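Long-range contacts in probable phenazine-specific methyltransferase (PDB 2IP2), which transfers a methyl group from S-adenosyl-L-methionine to phenazine-1-carboxylate, giving 5-methylphenazine-1-carboxylate on the route to the virulence pigment pyocyanin: residues H158-L163 and V320-E325; I236-R241 and V269-T274; D265-V270 and M328-R333. All blocks are in the same frame, centred on the assembly; numbering follows the deposited sequence.

Interaction 1 of 3, residues H158-L163 and V320-E325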
ATOM      1  N   HIS A 158       4.509  -3.323  26.749  1.00 32.91           N
ATOM      2  CA  HIS A 158       3.847  -2.655  27.859  1.00 34.33           C
ATOM      3  C   HIS A 158       2.673  -3.466  28.369  1.00 34.63           C
ATOM      4  O   HIS A 158       2.287  -3.321  29.546  1.00 34.57           O
ATOM      5  CB  HIS A 158       3.394  -1.227  27.504  1.00 34.38           C
ATOM      6  CG  HIS A 158       4.530  -0.261  27.322  1.00 38.06           C
ATOM      7  ND1 HIS A 158       5.555  -0.130  28.234  1.00 41.29           N
ATOM      8  CD2 HIS A 158       4.796   0.626  26.334  1.00 42.90           C
ATOM      9  CE1 HIS A 158       6.403   0.794  27.821  1.00 44.66           C
ATOM     10  NE2 HIS A 158       5.973   1.260  26.662  1.00 44.86           N
ATOM     11  N   GLU A 159       2.096  -4.302  27.499  1.00 35.03           N
ATOM     12  CA  GLU A 159       1.042  -5.255  27.930  1.00 35.51           C
ATOM     13  C   GLU A 159       1.572  -6.368  28.794  1.00 35.05           C
ATOM     14  O   GLU A 159       0.832  -6.883  29.617  1.00 34.72           O
ATOM     15  CB  GLU A 159       0.299  -5.913  26.772  1.00 36.30           C
ATOM     16  CG  GLU A 159      -0.925  -5.124  26.279  1.00 40.91           C
ATOM     17  CD  GLU A 159      -1.961  -4.865  27.364  1.00 45.41           C
ATOM     18  OE1 GLU A 159      -2.662  -5.810  27.851  1.00 46.02           O
ATOM     19  OE2 GLU A 159      -2.062  -3.682  27.736  1.00 50.81           O
ATOM     20  N   ILE A 160       2.828  -6.754  28.609  1.00 34.21           N
ATOM     21  CA  ILE A 160       3.349  -7.937  29.314  1.00 33.82           C
ATOM     22  C   ILE A 160       3.206  -7.867  30.861  1.00 34.14           C
ATOM     23  O   ILE A 160       2.608  -8.773  31.489  1.00 34.91           O
ATOM     24  CB  ILE A 160       4.770  -8.338  28.803  1.00 34.17           C
ATOM     25  CG1 ILE A 160       4.612  -9.002  27.434  1.00 37.09           C
ATOM     26  CG2 ILE A 160       5.458  -9.344  29.737  1.00 29.13           C
ATOM     27  CD1 ILE A 160       5.878  -9.135  26.690  1.00 39.65           C
ATOM     28  N   PRO A 161       3.728  -6.797  31.491  1.00 35.25           N
ATOM     29  CA  PRO A 161       3.577  -6.707  32.950  1.00 35.09           C
ATOM     30  C   PRO A 161       2.145  -6.427  33.422  1.00 36.89           C
ATOM     31  O   PRO A 161       1.915  -6.420  34.650  1.00 36.17           O
ATOM     32  CB  PRO A 161       4.480  -5.540  33.321  1.00 36.23           C
ATOM     33  CG  PRO A 161       4.480  -4.672  32.063  1.00 34.55           C
ATOM     34  CD  PRO A 161       4.495  -5.657  30.943  1.00 34.47           C
ATOM     35  N   ARG A 162       1.222  -6.143  32.491  1.00 37.60           N
ATOM     36  CA  ARG A 162      -0.221  -6.085  32.811  1.00 39.90           C
ATOM     37  C   ARG A 162      -0.827  -7.486  32.777  1.00 39.89           C
ATOM     38  O   ARG A 162      -1.796  -7.746  33.484  1.00 41.63           O
ATOM     39  CB  ARG A 162      -1.016  -5.176  31.853  1.00 40.52           C
ATOM     40  CG  ARG A 162      -0.618  -3.685  31.860  1.00 42.17           C
ATOM     41  CD  ARG A 162      -1.490  -2.811  30.911  1.00 44.44           C
ATOM     42  NE  ARG A 162      -0.845  -1.518  30.624  1.00 50.35           N
ATOM     43  CZ  ARG A 162      -0.414  -1.118  29.415  1.00 52.95           C
ATOM     44  NH1 ARG A 162      -0.581  -1.886  28.336  1.00 52.91           N
ATOM     45  NH2 ARG A 162       0.185   0.067  29.275  1.00 52.96           N
ATOM     46  N   LEU A 163      -0.283  -8.386  31.958  1.00 38.83           N
ATOM     47  CA  LEU A 163      -0.795  -9.779  31.912  1.00 37.21           C
ATOM     48  C   LEU A 163      -0.095 -10.720  32.903  1.00 36.61           C
ATOM     49  O   LEU A 163      -0.684 -11.711  33.337  1.00 37.26           O
ATOM     50  CB  LEU A 163      -0.668 -10.365  30.507  1.00 37.57           C
ATOM     51  CG  LEU A 163      -1.460  -9.783  29.334  1.00 38.15           C
ATOM     52  CD1 LEU A 163      -0.699 -10.122  28.028  1.00 38.77           C
ATOM     53  CD2 LEU A 163      -2.916 -10.309  29.254  1.00 39.29           C
ATOM     54  N   VAL A 320      -1.650 -15.780  24.698  1.00 32.78           N
ATOM     55  CA  VAL A 320      -2.338 -14.478  24.645  1.00 32.88           C
ATOM     56  C   VAL A 320      -1.956 -13.739  23.356  1.00 33.44           C
ATOM     57  O   VAL A 320      -0.769 -13.693  23.006  1.00 33.46           O
ATOM     58  CB  VAL A 320      -1.968 -13.607  25.899  1.00 32.72           C
ATOM     59  CG1 VAL A 320      -2.599 -12.172  25.846  1.00 31.72           C
ATOM     60  CG2 VAL A 320      -2.341 -14.294  27.187  1.00 33.27           C
ATOM     61  N   ASP A 321      -2.940 -13.165  22.657  1.00 32.80           N
ATOM     62  CA  ASP A 321      -2.680 -12.301  21.512  1.00 32.73           C
ATOM     63  C   ASP A 321      -2.354 -10.909  21.970  1.00 33.53           C
ATOM     64  O   ASP A 321      -3.202 -10.232  22.591  1.00 32.98           O
ATOM     65  CB  ASP A 321      -3.890 -12.256  20.576  1.00 34.39           C
ATOM     66  CG  ASP A 321      -4.128 -13.582  19.862  1.00 36.35           C
ATOM     67  OD1 ASP A 321      -3.236 -14.440  19.920  1.00 40.79           O
ATOM     68  OD2 ASP A 321      -5.189 -13.755  19.231  1.00 42.39           O
ATOM     69  N   LEU A 322      -1.135 -10.475  21.666  1.00 33.23           N
ATOM     70  CA  LEU A 322      -0.673  -9.114  22.009  1.00 33.39           C
ATOM     71  C   LEU A 322      -0.792  -8.161  20.803  1.00 34.04           C
ATOM     72  O   LEU A 322      -1.049  -8.602  19.683  1.00 32.85           O
ATOM     73  CB  LEU A 322       0.785  -9.145  22.539  1.00 32.50           C
ATOM     74  CG  LEU A 322       1.256 -10.043  23.693  1.00 33.11           C
ATOM     75  CD1 LEU A 322       2.813  -9.980  23.737  1.00 28.52           C
ATOM     76  CD2 LEU A 322       0.670  -9.588  25.042  1.00 34.52           C
ATOM     77  N   PRO A 323      -0.609  -6.838  21.021  1.00 34.88           N
ATOM     78  CA  PRO A 323      -0.628  -5.928  19.864  1.00 36.16           C
ATOM     79  C   PRO A 323       0.381  -6.257  18.770  1.00 37.97           C
ATOM     80  O   PRO A 323       1.417  -6.899  19.029  1.00 37.04           O
ATOM     81  CB  PRO A 323      -0.309  -4.539  20.482  1.00 36.20           C
ATOM     82  CG  PRO A 323      -0.692  -4.649  21.909  1.00 35.01           C
ATOM     83  CD  PRO A 323      -0.441  -6.114  22.300  1.00 35.35           C
ATOM     84  N   MET A 324       0.057  -5.787  17.555  1.00 38.60           N
ATOM     85  CA  MET A 324       0.893  -5.886  16.373  1.00 40.73           C
ATOM     86  C   MET A 324       1.269  -7.315  16.064  1.00 39.56           C
ATOM     87  O   MET A 324       2.455  -7.635  15.878  1.00 39.17           O
ATOM     88  CB  MET A 324       2.128  -5.014  16.526  1.00 40.70           C
ATOM     89  CG  MET A 324       1.790  -3.728  17.261  1.00 44.94           C
ATOM     90  SD  MET A 324       2.767  -2.366  16.668  1.00 51.61           S
ATOM     91  CE  MET A 324       3.259  -2.998  15.030  1.00 49.58           C
ATOM     92  N   GLU A 325       0.241  -8.174  16.042  1.00 37.34           N
ATOM     93  CA  GLU A 325       0.372  -9.557  15.625  1.00 36.07           C
ATOM     94  C   GLU A 325       1.437 -10.350  16.415  1.00 34.12           C
ATOM     95  O   GLU A 325       2.031 -11.281  15.881  1.00 34.65           O
ATOM     96  CB  GLU A 325       0.589  -9.673  14.088  1.00 35.96           C
ATOM     97  CG  GLU A 325      -0.576  -9.171  13.203  1.00 38.90           C
ATOM     98  CD  GLU A 325      -1.882  -9.954  13.386  1.00 43.55           C
ATOM     99  OE1 GLU A 325      -1.816 -11.166  13.676  1.00 44.65           O
ATOM    100  OE2 GLU A 325      -2.967  -9.359  13.225  1.00 43.63           O
TER
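Glu-159, whose CG rests on Pro-323 CD at 4.1 Å, turns its carboxylate to the edge of the Arg-162 guanidinium, in the plane of that group. One guanidinium face takes the backbone oxygen of His-158, offset toward the rim. The modelled Arg-162 to Glu-159 salt bridge is too short to be trusted in detail, but the pairing runs along the helix surface and leaves the methylene part of Glu-159 to face Pro-323. The Glu-159 chain, bent at chi2 (-58°), crosses the proline at about a right angle.

The rest of the contact is apolar. In Leu-163, chi1 (-65°) carries CG toward the strand and chi2 (155°) turns CD1 onto it, where it meets Val-320 CG1 tip to tip at 3.5 Å. The same methyl also presses on Leu-322 CD2 at 3.3 Å, tighter than usual van der Waals contact. Leu-322 spreads its two methyls over the helix: CD2 also approaches Glu-159 CB at 4.1 Å, while CD1 reaches Ile-160 CG1 at 4.2 Å. Beyond the two segments, Leu-163 O accepts a hydrogen bond from Arg-318 NH1, and Met-328 of the neighbouring strand packs against Leu-163, Val-320 and Leu-322.

No hydrogen bond joins the segments; the helix meets the strand through side chains alone, the short axes running 10.1 Å apart at closest. Such a helix laid nearly antiparallel against a border strand, 314-322, of a seven-stranded mixed sheet belongs to the alpha/beta sandwich of class I methyltransferases.

Interaction 2 of 3, residues I236-R241 and V269-T274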
ATOM      1  N   ILE A 236      10.553 -15.782  36.193  1.00 28.33           N
ATOM      2  CA  ILE A 236      10.032 -15.618  34.821  1.00 29.21           C
ATOM      3  C   ILE A 236      11.232 -15.490  33.843  1.00 28.31           C
ATOM      4  O   ILE A 236      12.085 -14.597  34.025  1.00 29.25           O
ATOM      5  CB  ILE A 236       9.116 -14.376  34.725  1.00 29.19           C
ATOM      6  CG1 ILE A 236       7.894 -14.536  35.633  1.00 28.39           C
ATOM      7  CG2 ILE A 236       8.672 -14.175  33.255  1.00 30.02           C
ATOM      8  CD1 ILE A 236       7.179 -13.244  35.990  1.00 29.19           C
ATOM      9  N   TYR A 237      11.286 -16.370  32.842  1.00 26.25           N
ATOM     10  CA  TYR A 237      12.327 -16.364  31.775  1.00 26.45           C
ATOM     11  C   TYR A 237      11.654 -15.902  30.484  1.00 26.82           C
ATOM     12  O   TYR A 237      10.832 -16.614  29.924  1.00 27.36           O
ATOM     13  CB  TYR A 237      12.932 -17.756  31.569  1.00 27.04           C
ATOM     14  CG  TYR A 237      13.908 -18.034  32.710  1.00 25.99           C
ATOM     15  CD1 TYR A 237      13.436 -18.284  34.011  1.00 28.78           C
ATOM     16  CD2 TYR A 237      15.291 -18.006  32.480  1.00 23.82           C
ATOM     17  CE1 TYR A 237      14.364 -18.490  35.060  1.00 28.34           C
ATOM     18  CE2 TYR A 237      16.202 -18.223  33.517  1.00 27.02           C
ATOM     19  CZ  TYR A 237      15.722 -18.460  34.800  1.00 26.85           C
ATOM     20  OH  TYR A 237      16.640 -18.636  35.840  1.00 29.64           O
ATOM     21  N   LEU A 238      12.046 -14.715  30.038  1.00 27.07           N
ATOM     22  CA  LEU A 238      11.436 -14.056  28.858  1.00 25.92           C
ATOM     23  C   LEU A 238      12.319 -14.375  27.682  1.00 26.34           C
ATOM     24  O   LEU A 238      13.532 -14.103  27.723  1.00 26.27           O
ATOM     25  CB  LEU A 238      11.465 -12.560  29.120  1.00 26.88           C
ATOM     26  CG  LEU A 238      10.717 -12.107  30.363  1.00 25.91           C
ATOM     27  CD1 LEU A 238      11.287 -10.747  30.797  1.00 28.08           C
ATOM     28  CD2 LEU A 238       9.203 -12.181  30.204  1.00 27.68           C
ATOM     29  N   LEU A 239      11.715 -14.953  26.633  1.00 26.12           N
ATOM     30  CA  LEU A 239      12.357 -15.334  25.389  1.00 27.28           C
ATOM     31  C   LEU A 239      11.671 -14.516  24.279  1.00 27.43           C
ATOM     32  O   LEU A 239      10.695 -14.969  23.707  1.00 25.49           O
ATOM     33  CB  LEU A 239      12.152 -16.866  25.122  1.00 25.17           C
ATOM     34  CG  LEU A 239      13.208 -17.814  25.720  1.00 31.56           C
ATOM     35  CD1 LEU A 239      13.478 -17.520  27.203  1.00 33.16           C
ATOM     36  CD2 LEU A 239      12.835 -19.315  25.504  1.00 29.77           C
ATOM     37  N   SER A 240      12.147 -13.284  24.059  1.00 29.66           N
ATOM     38  CA  SER A 240      11.445 -12.340  23.180  1.00 31.00           C
ATOM     39  C   SER A 240      12.189 -12.302  21.878  1.00 32.76           C
ATOM     40  O   SER A 240      13.386 -11.952  21.841  1.00 31.77           O
ATOM     41  CB  SER A 240      11.392 -10.944  23.816  1.00 31.36           C
ATOM     42  OG  SER A 240      10.888  -9.936  22.930  1.00 34.34           O
ATOM     43  N   ARG A 241      11.496 -12.680  20.813  1.00 34.71           N
ATOM     44  CA  ARG A 241      12.085 -12.663  19.482  1.00 37.58           C
ATOM     45  C   ARG A 241      13.448 -13.356  19.467  1.00 38.83           C
ATOM     46  O   ARG A 241      14.386 -12.843  18.881  1.00 39.67           O
ATOM     47  CB  ARG A 241      12.234 -11.213  18.993  1.00 38.65           C
ATOM     48  CG  ARG A 241      10.930 -10.502  18.852  1.00 41.69           C
ATOM     49  CD  ARG A 241      11.043  -9.309  17.885  1.00 48.58           C
ATOM     50  NE  ARG A 241      11.082  -8.006  18.570  1.00 52.49           N
ATOM     51  CZ  ARG A 241      10.013  -7.398  19.094  1.00 55.64           C
ATOM     52  NH1 ARG A 241       8.816  -7.984  19.031  1.00 55.64           N
ATOM     53  NH2 ARG A 241      10.131  -6.202  19.687  1.00 56.82           N
ATOM     54  N   VAL A 269       8.436 -17.672  29.123  1.00 28.16           N
ATOM     55  CA  VAL A 269       7.459 -16.836  28.429  1.00 27.80           C
ATOM     56  C   VAL A 269       8.073 -16.485  27.061  1.00 27.52           C
ATOM     57  O   VAL A 269       9.111 -15.810  26.991  1.00 25.82           O
ATOM     58  CB  VAL A 269       7.136 -15.535  29.236  1.00 29.07           C
ATOM     59  CG1 VAL A 269       6.287 -14.519  28.355  1.00 28.91           C
ATOM     60  CG2 VAL A 269       6.417 -15.875  30.574  1.00 30.38           C
ATOM     61  N   VAL A 270       7.467 -17.013  25.995  1.00 27.36           N
ATOM     62  CA  VAL A 270       7.948 -16.802  24.647  1.00 27.13           C
ATOM     63  C   VAL A 270       7.108 -15.672  24.036  1.00 27.06           C
ATOM     64  O   VAL A 270       5.848 -15.707  24.056  1.00 26.62           O
ATOM     65  CB  VAL A 270       7.754 -18.063  23.818  1.00 29.34           C
ATOM     66  CG1 VAL A 270       8.153 -17.806  22.374  1.00 27.88           C
ATOM     67  CG2 VAL A 270       8.545 -19.273  24.427  1.00 29.40           C
ATOM     68  N   ILE A 271       7.782 -14.629  23.562  1.00 27.43           N
ATOM     69  CA  ILE A 271       7.062 -13.487  22.980  1.00 27.85           C
ATOM     70  C   ILE A 271       7.526 -13.464  21.556  1.00 28.37           C
ATOM     71  O   ILE A 271       8.714 -13.232  21.328  1.00 27.97           O
ATOM     72  CB  ILE A 271       7.443 -12.175  23.697  1.00 28.88           C
ATOM     73  CG1 ILE A 271       7.105 -12.271  25.183  1.00 30.40           C
ATOM     74  CG2 ILE A 271       6.743 -10.983  23.054  1.00 31.22           C
ATOM     75  CD1 ILE A 271       8.030 -11.425  26.045  1.00 34.84           C
ATOM     76  N   GLU A 272       6.621 -13.751  20.592  1.00 28.60           N
ATOM     77  CA  GLU A 272       7.044 -13.887  19.204  1.00 28.93           C
ATOM     78  C   GLU A 272       5.855 -13.792  18.274  1.00 27.97           C
ATOM     79  O   GLU A 272       4.736 -14.114  18.673  1.00 27.03           O
ATOM     80  CB  GLU A 272       7.814 -15.195  18.953  1.00 31.00           C
ATOM     81  CG  GLU A 272       8.989 -14.958  17.933  1.00 37.13           C
ATOM     82  CD  GLU A 272      10.262 -15.729  18.220  1.00 45.57           C
ATOM     83  OE1 GLU A 272      10.191 -16.909  18.617  1.00 51.49           O
ATOM     84  OE2 GLU A 272      11.367 -15.160  18.010  1.00 50.82           O
ATOM     85  N   ARG A 273       6.047 -13.304  17.059  1.00 26.34           N
ATOM     86  CA  ARG A 273       4.899 -13.435  16.126  1.00 28.21           C
ATOM     87  C   ARG A 273       4.822 -14.878  15.646  1.00 27.99           C
ATOM     88  O   ARG A 273       5.796 -15.408  15.180  1.00 28.71           O
ATOM     89  CB  ARG A 273       5.046 -12.588  14.881  1.00 28.33           C
ATOM     90  CG  ARG A 273       5.095 -11.134  15.108  1.00 31.02           C
ATOM     91  CD  ARG A 273       4.691 -10.439  13.729  1.00 30.09           C
ATOM     92  NE  ARG A 273       4.539  -9.046  14.073  1.00 33.52           N
ATOM     93  CZ  ARG A 273       5.478  -8.163  13.850  1.00 37.17           C
ATOM     94  NH1 ARG A 273       6.565  -8.541  13.173  1.00 36.42           N
ATOM     95  NH2 ARG A 273       5.289  -6.917  14.226  1.00 40.51           N
ATOM     96  N   THR A 274       3.674 -15.516  15.762  1.00 29.61           N
ATOM     97  CA  THR A 274       3.556 -16.852  15.168  1.00 30.42           C
ATOM     98  C   THR A 274       2.376 -16.842  14.186  1.00 31.39           C
ATOM     99  O   THR A 274       1.470 -16.047  14.352  1.00 32.76           O
ATOM    100  CB  THR A 274       3.298 -17.956  16.227  1.00 30.27           C
ATOM    101  OG1 THR A 274       2.029 -17.713  16.852  1.00 32.36           O
ATOM    102  CG2 THR A 274       4.375 -17.976  17.283  1.00 29.12           C
TER
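Leu-239 and its neighbours pair with Val-269 to Ile-271 through four backbone hydrogen bonds. Val-269 N gives to Tyr-237 O at 2.7 Å and Leu-239 N to Val-269 O at 2.8 Å; farther along, Ile-271 N reaches Leu-239 O and Arg-241 N reaches Ile-271 O. Leu-239 thus donates and accepts across the same junction, and the strands run parallel with a slight twist of 18°. CA-H...O contacts fill in between, among them Val-270 CA to Leu-239 O at 3.4 Å.

Apolar contacts gather on the face that carries Leu-238, Ser-240, Val-269 and Ile-271. Leu-238 lies alongside Val-269, both pointing the same way, with CD2 at 4.1 Å from Val-269 CB. With its CG2 anti to the carbonyl carbon, Val-269 sets that methyl against Ile-236 CG2 at 3.9 Å. Ile-271 CD1 continues the row by meeting Ser-240 CB at 4.1 Å. Leu-181 of helix 180-188 packs on Leu-238, Ser-240 and Ile-271; Leu-239 points to the other face, against Val-174.

At the carboxyl end Glu-272, bent at chi2, packs its OE2 3.0 Å from Arg-241 CA, a close approach that is not a hydrogen bond; this oxygen also accepts a weak hydrogen bond from Gly-244 N. Glu-272 thus meets Arg-241 at CA and CB, and no salt bridge joins the two.

Strands 236-240 and 267-272, linked by helix 248-261, form a beta-alpha-beta crossover of the Rossmann-like methyltransferase fold, and Arg-241 at the end of its first strand is predicted to bind S-adenosyl-L-methionine.

Interaction 3 of 3, residues D265-V270 and M328-R333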
ATOM      1  N   ASP A 265       8.133 -23.679  40.209  1.00 39.24           N
ATOM      2  CA  ASP A 265       6.922 -23.026  39.698  1.00 40.15           C
ATOM      3  C   ASP A 265       7.293 -21.818  38.781  1.00 38.84           C
ATOM      4  O   ASP A 265       6.449 -20.932  38.538  1.00 39.67           O
ATOM      5  CB  ASP A 265       6.026 -22.606  40.894  1.00 42.58           C
ATOM      6  CG  ASP A 265       4.731 -21.937  40.489  1.00 44.45           C
ATOM      7  OD1 ASP A 265       3.847 -22.642  39.953  1.00 51.90           O
ATOM      8  OD2 ASP A 265       4.566 -20.719  40.769  1.00 46.25           O
ATOM      9  N   GLY A 266       8.545 -21.801  38.281  1.00 36.35           N
ATOM     10  CA  GLY A 266       8.998 -20.744  37.344  1.00 34.90           C
ATOM     11  C   GLY A 266       8.240 -20.862  36.032  1.00 33.32           C
ATOM     12  O   GLY A 266       7.603 -21.898  35.764  1.00 32.51           O
ATOM     13  N   ARG A 267       8.344 -19.825  35.182  1.00 31.42           N
ATOM     14  CA  ARG A 267       7.638 -19.836  33.904  1.00 31.02           C
ATOM     15  C   ARG A 267       8.660 -19.475  32.846  1.00 29.18           C
ATOM     16  O   ARG A 267       9.575 -18.727  33.124  1.00 28.27           O
ATOM     17  CB  ARG A 267       6.477 -18.800  33.863  1.00 30.66           C
ATOM     18  CG  ARG A 267       5.235 -19.106  34.785  1.00 35.32           C
ATOM     19  CD  ARG A 267       4.720 -20.538  34.495  1.00 42.38           C
ATOM     20  NE  ARG A 267       3.502 -20.913  35.216  1.00 47.58           N
ATOM     21  CZ  ARG A 267       3.489 -21.677  36.319  1.00 50.33           C
ATOM     22  NH1 ARG A 267       2.341 -21.982  36.895  1.00 52.28           N
ATOM     23  NH2 ARG A 267       4.624 -22.127  36.858  1.00 47.71           N
ATOM     24  N   VAL A 268       8.503 -20.054  31.658  1.00 28.95           N
ATOM     25  CA  VAL A 268       9.178 -19.559  30.461  1.00 29.89           C
ATOM     26  C   VAL A 268       8.089 -18.850  29.656  1.00 29.03           C
ATOM     27  O   VAL A 268       6.937 -19.324  29.570  1.00 28.25           O
ATOM     28  CB  VAL A 268       9.861 -20.679  29.657  1.00 30.33           C
ATOM     29  CG1 VAL A 268      10.068 -20.286  28.204  1.00 32.85           C
ATOM     30  CG2 VAL A 268      11.221 -21.064  30.296  1.00 32.00           C
ATOM     31  N   VAL A 269       8.436 -17.672  29.123  1.00 28.16           N
ATOM     32  CA  VAL A 269       7.459 -16.836  28.429  1.00 27.80           C
ATOM     33  C   VAL A 269       8.073 -16.485  27.061  1.00 27.52           C
ATOM     34  O   VAL A 269       9.111 -15.810  26.991  1.00 25.82           O
ATOM     35  CB  VAL A 269       7.136 -15.535  29.236  1.00 29.07           C
ATOM     36  CG1 VAL A 269       6.287 -14.519  28.355  1.00 28.91           C
ATOM     37  CG2 VAL A 269       6.417 -15.875  30.574  1.00 30.38           C
ATOM     38  N   VAL A 270       7.467 -17.013  25.995  1.00 27.36           N
ATOM     39  CA  VAL A 270       7.948 -16.802  24.647  1.00 27.13           C
ATOM     40  C   VAL A 270       7.108 -15.672  24.036  1.00 27.06           C
ATOM     41  O   VAL A 270       5.848 -15.707  24.056  1.00 26.62           O
ATOM     42  CB  VAL A 270       7.754 -18.063  23.818  1.00 29.34           C
ATOM     43  CG1 VAL A 270       8.153 -17.806  22.374  1.00 27.88           C
ATOM     44  CG2 VAL A 270       8.545 -19.273  24.427  1.00 29.40           C
ATOM     45  N   MET A 328       2.014 -14.120  23.084  1.00 28.01           N
ATOM     46  CA  MET A 328       2.722 -14.380  24.348  1.00 29.73           C
ATOM     47  C   MET A 328       2.344 -15.805  24.707  1.00 29.40           C
ATOM     48  O   MET A 328       1.163 -16.088  24.860  1.00 30.58           O
ATOM     49  CB  MET A 328       2.284 -13.431  25.460  1.00 29.58           C
ATOM     50  CG  MET A 328       2.994 -13.755  26.839  1.00 32.26           C
ATOM     51  SD  MET A 328       2.488 -12.636  28.172  1.00 34.75           S
ATOM     52  CE  MET A 328       0.874 -13.330  28.556  1.00 33.14           C
ATOM     53  N   ILE A 329       3.328 -16.680  24.796  1.00 28.01           N
ATOM     54  CA  ILE A 329       3.078 -18.101  25.163  1.00 27.68           C
ATOM     55  C   ILE A 329       3.744 -18.344  26.536  1.00 28.80           C
ATOM     56  O   ILE A 329       4.976 -18.286  26.640  1.00 27.55           O
ATOM     57  CB  ILE A 329       3.622 -19.042  24.086  1.00 28.44           C
ATOM     58  CG1 ILE A 329       2.886 -18.811  22.731  1.00 26.80           C
ATOM     59  CG2 ILE A 329       3.484 -20.517  24.502  1.00 26.29           C
ATOM     60  CD1 ILE A 329       3.662 -19.368  21.503  1.00 27.20           C
ATOM     61  N   VAL A 330       2.919 -18.616  27.566  1.00 28.81           N
ATOM     62  CA  VAL A 330       3.438 -18.916  28.906  1.00 29.71           C
ATOM     63  C   VAL A 330       3.476 -20.451  29.116  1.00 32.06           C
ATOM     64  O   VAL A 330       2.476 -21.151  28.858  1.00 30.70           O
ATOM     65  CB  VAL A 330       2.654 -18.188  30.017  1.00 31.08           C
ATOM     66  CG1 VAL A 330       3.346 -18.418  31.386  1.00 29.28           C
ATOM     67  CG2 VAL A 330       2.587 -16.679  29.729  1.00 29.58           C
ATOM     68  N   ALA A 331       4.626 -20.978  29.533  1.00 32.25           N
ATOM     69  CA  ALA A 331       4.716 -22.419  29.761  1.00 33.24           C
ATOM     70  C   ALA A 331       5.362 -22.661  31.134  1.00 35.17           C
ATOM     71  O   ALA A 331       6.182 -21.855  31.597  1.00 32.96           O
ATOM     72  CB  ALA A 331       5.498 -23.102  28.649  1.00 32.88           C
ATOM     73  N   ALA A 332       4.935 -23.734  31.801  1.00 36.59           N
ATOM     74  CA  ALA A 332       5.603 -24.197  33.049  1.00 39.32           C
ATOM     75  C   ALA A 332       6.298 -25.525  32.818  1.00 40.67           C
ATOM     76  O   ALA A 332       6.120 -26.188  31.783  1.00 39.48           O
ATOM     77  CB  ALA A 332       4.619 -24.295  34.201  1.00 39.01           C
ATOM     78  N   ARG A 333       7.131 -25.895  33.781  1.00 44.07           N
ATOM     79  CA  ARG A 333       7.718 -27.235  33.831  1.00 46.98           C
ATOM     80  C   ARG A 333       6.636 -28.303  33.666  1.00 47.40           C
ATOM     81  O   ARG A 333       5.653 -28.329  34.429  1.00 47.61           O
ATOM     82  CB  ARG A 333       8.400 -27.434  35.185  1.00 47.04           C
ATOM     83  CG  ARG A 333       9.567 -28.417  35.172  1.00 48.81           C
ATOM     84  CD  ARG A 333      10.147 -28.625  36.577  1.00 50.80           C
ATOM     85  NE  ARG A 333      10.571 -27.372  37.222  1.00 56.68           N
ATOM     86  CZ  ARG A 333      11.822 -26.893  37.213  1.00 59.36           C
ATOM     87  NH1 ARG A 333      12.801 -27.550  36.595  1.00 60.01           N
ATOM     88  NH2 ARG A 333      12.099 -25.751  37.835  1.00 60.05           N
TER
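Arg-267 folds over Ala-332 because CG stands anti to the carbonyl carbon (chi1 -69°) and the chain bends again at chi2 (-53°). The guanidinium then lies across Ala-332, whose CB sits over one face, offset toward the rim, with NH2 at 3.4 Å from that methyl. Lower down, the same bend lays Arg-267 CG on Val-330 CG1 at 3.9 Å, the two side chains crossing at about a right angle. CG of Met-328 stands anti to the backbone N (chi1 177°) and meets Val-269 CG1 at 3.7 Å. The side chains of Val-269 and Val-330 lie side by side, pointing the same way, with Val-269 CG2 4.0 Å from Val-330 CG2; Leu-164 packs on Val-269, Met-328 and Val-330.

The strands run antiparallel, and two hydrogen-bonded pairs hold them. Val-268 and Ala-331 exchange both of their backbone bonds, the shorter from Ala-331 N to Val-268 O at 2.8 Å. Val-270 and Ile-329 do likewise, with Ile-329 N to Val-270 O also at 2.8 Å. Between these pairs Val-269 faces Val-330 without hydrogen bonds of their own across the strands. On the face opposite to Val-269, Leu-309 of helix 302-311 packs against Val-270 and Ile-329.

At the arginine end, Arg-267 NH2 donates to Gly-266 O at 3.2 Å from well above the carbonyl plane, and NE pairs with Glu-317 in a salt bridge. Asp-265 OD1 forms a salt bridge with the guanidinium, its hydrogen bonds to NH1 and NH2 both weak.

Chemically, the four backbone bonds lie among buried apolar side chains, satisfying N-H and C=O groups that would be costly to leave without partners, while the acids probably stabilise the charge of Arg-267.

All three contacts draw on one seven-stranded sheet. Interactions 2 and 3 share Val-269 and Val-270 on strand 267-272, their centres about 9 Å apart, so that this strand is paired in parallel on one edge and antiparallel on the other. Interaction 1 lays a helix against the same sheet: Leu-163 CD1 meets Met-328 CE of interaction 3 at 3.6 Å, and Val-320 O probably accepts a hydrogen bond from Met-328 N at 2.8 Å. Interaction 1 reaches interaction 2 through Met-324 O and Arg-273 NE, 3.1 Å apart. Arg-241, predicted to bind S-adenosyl-L-methionine, belongs to interaction 2; Leu-322 and Val-270 side chains each lie about 8 Å from its side chain.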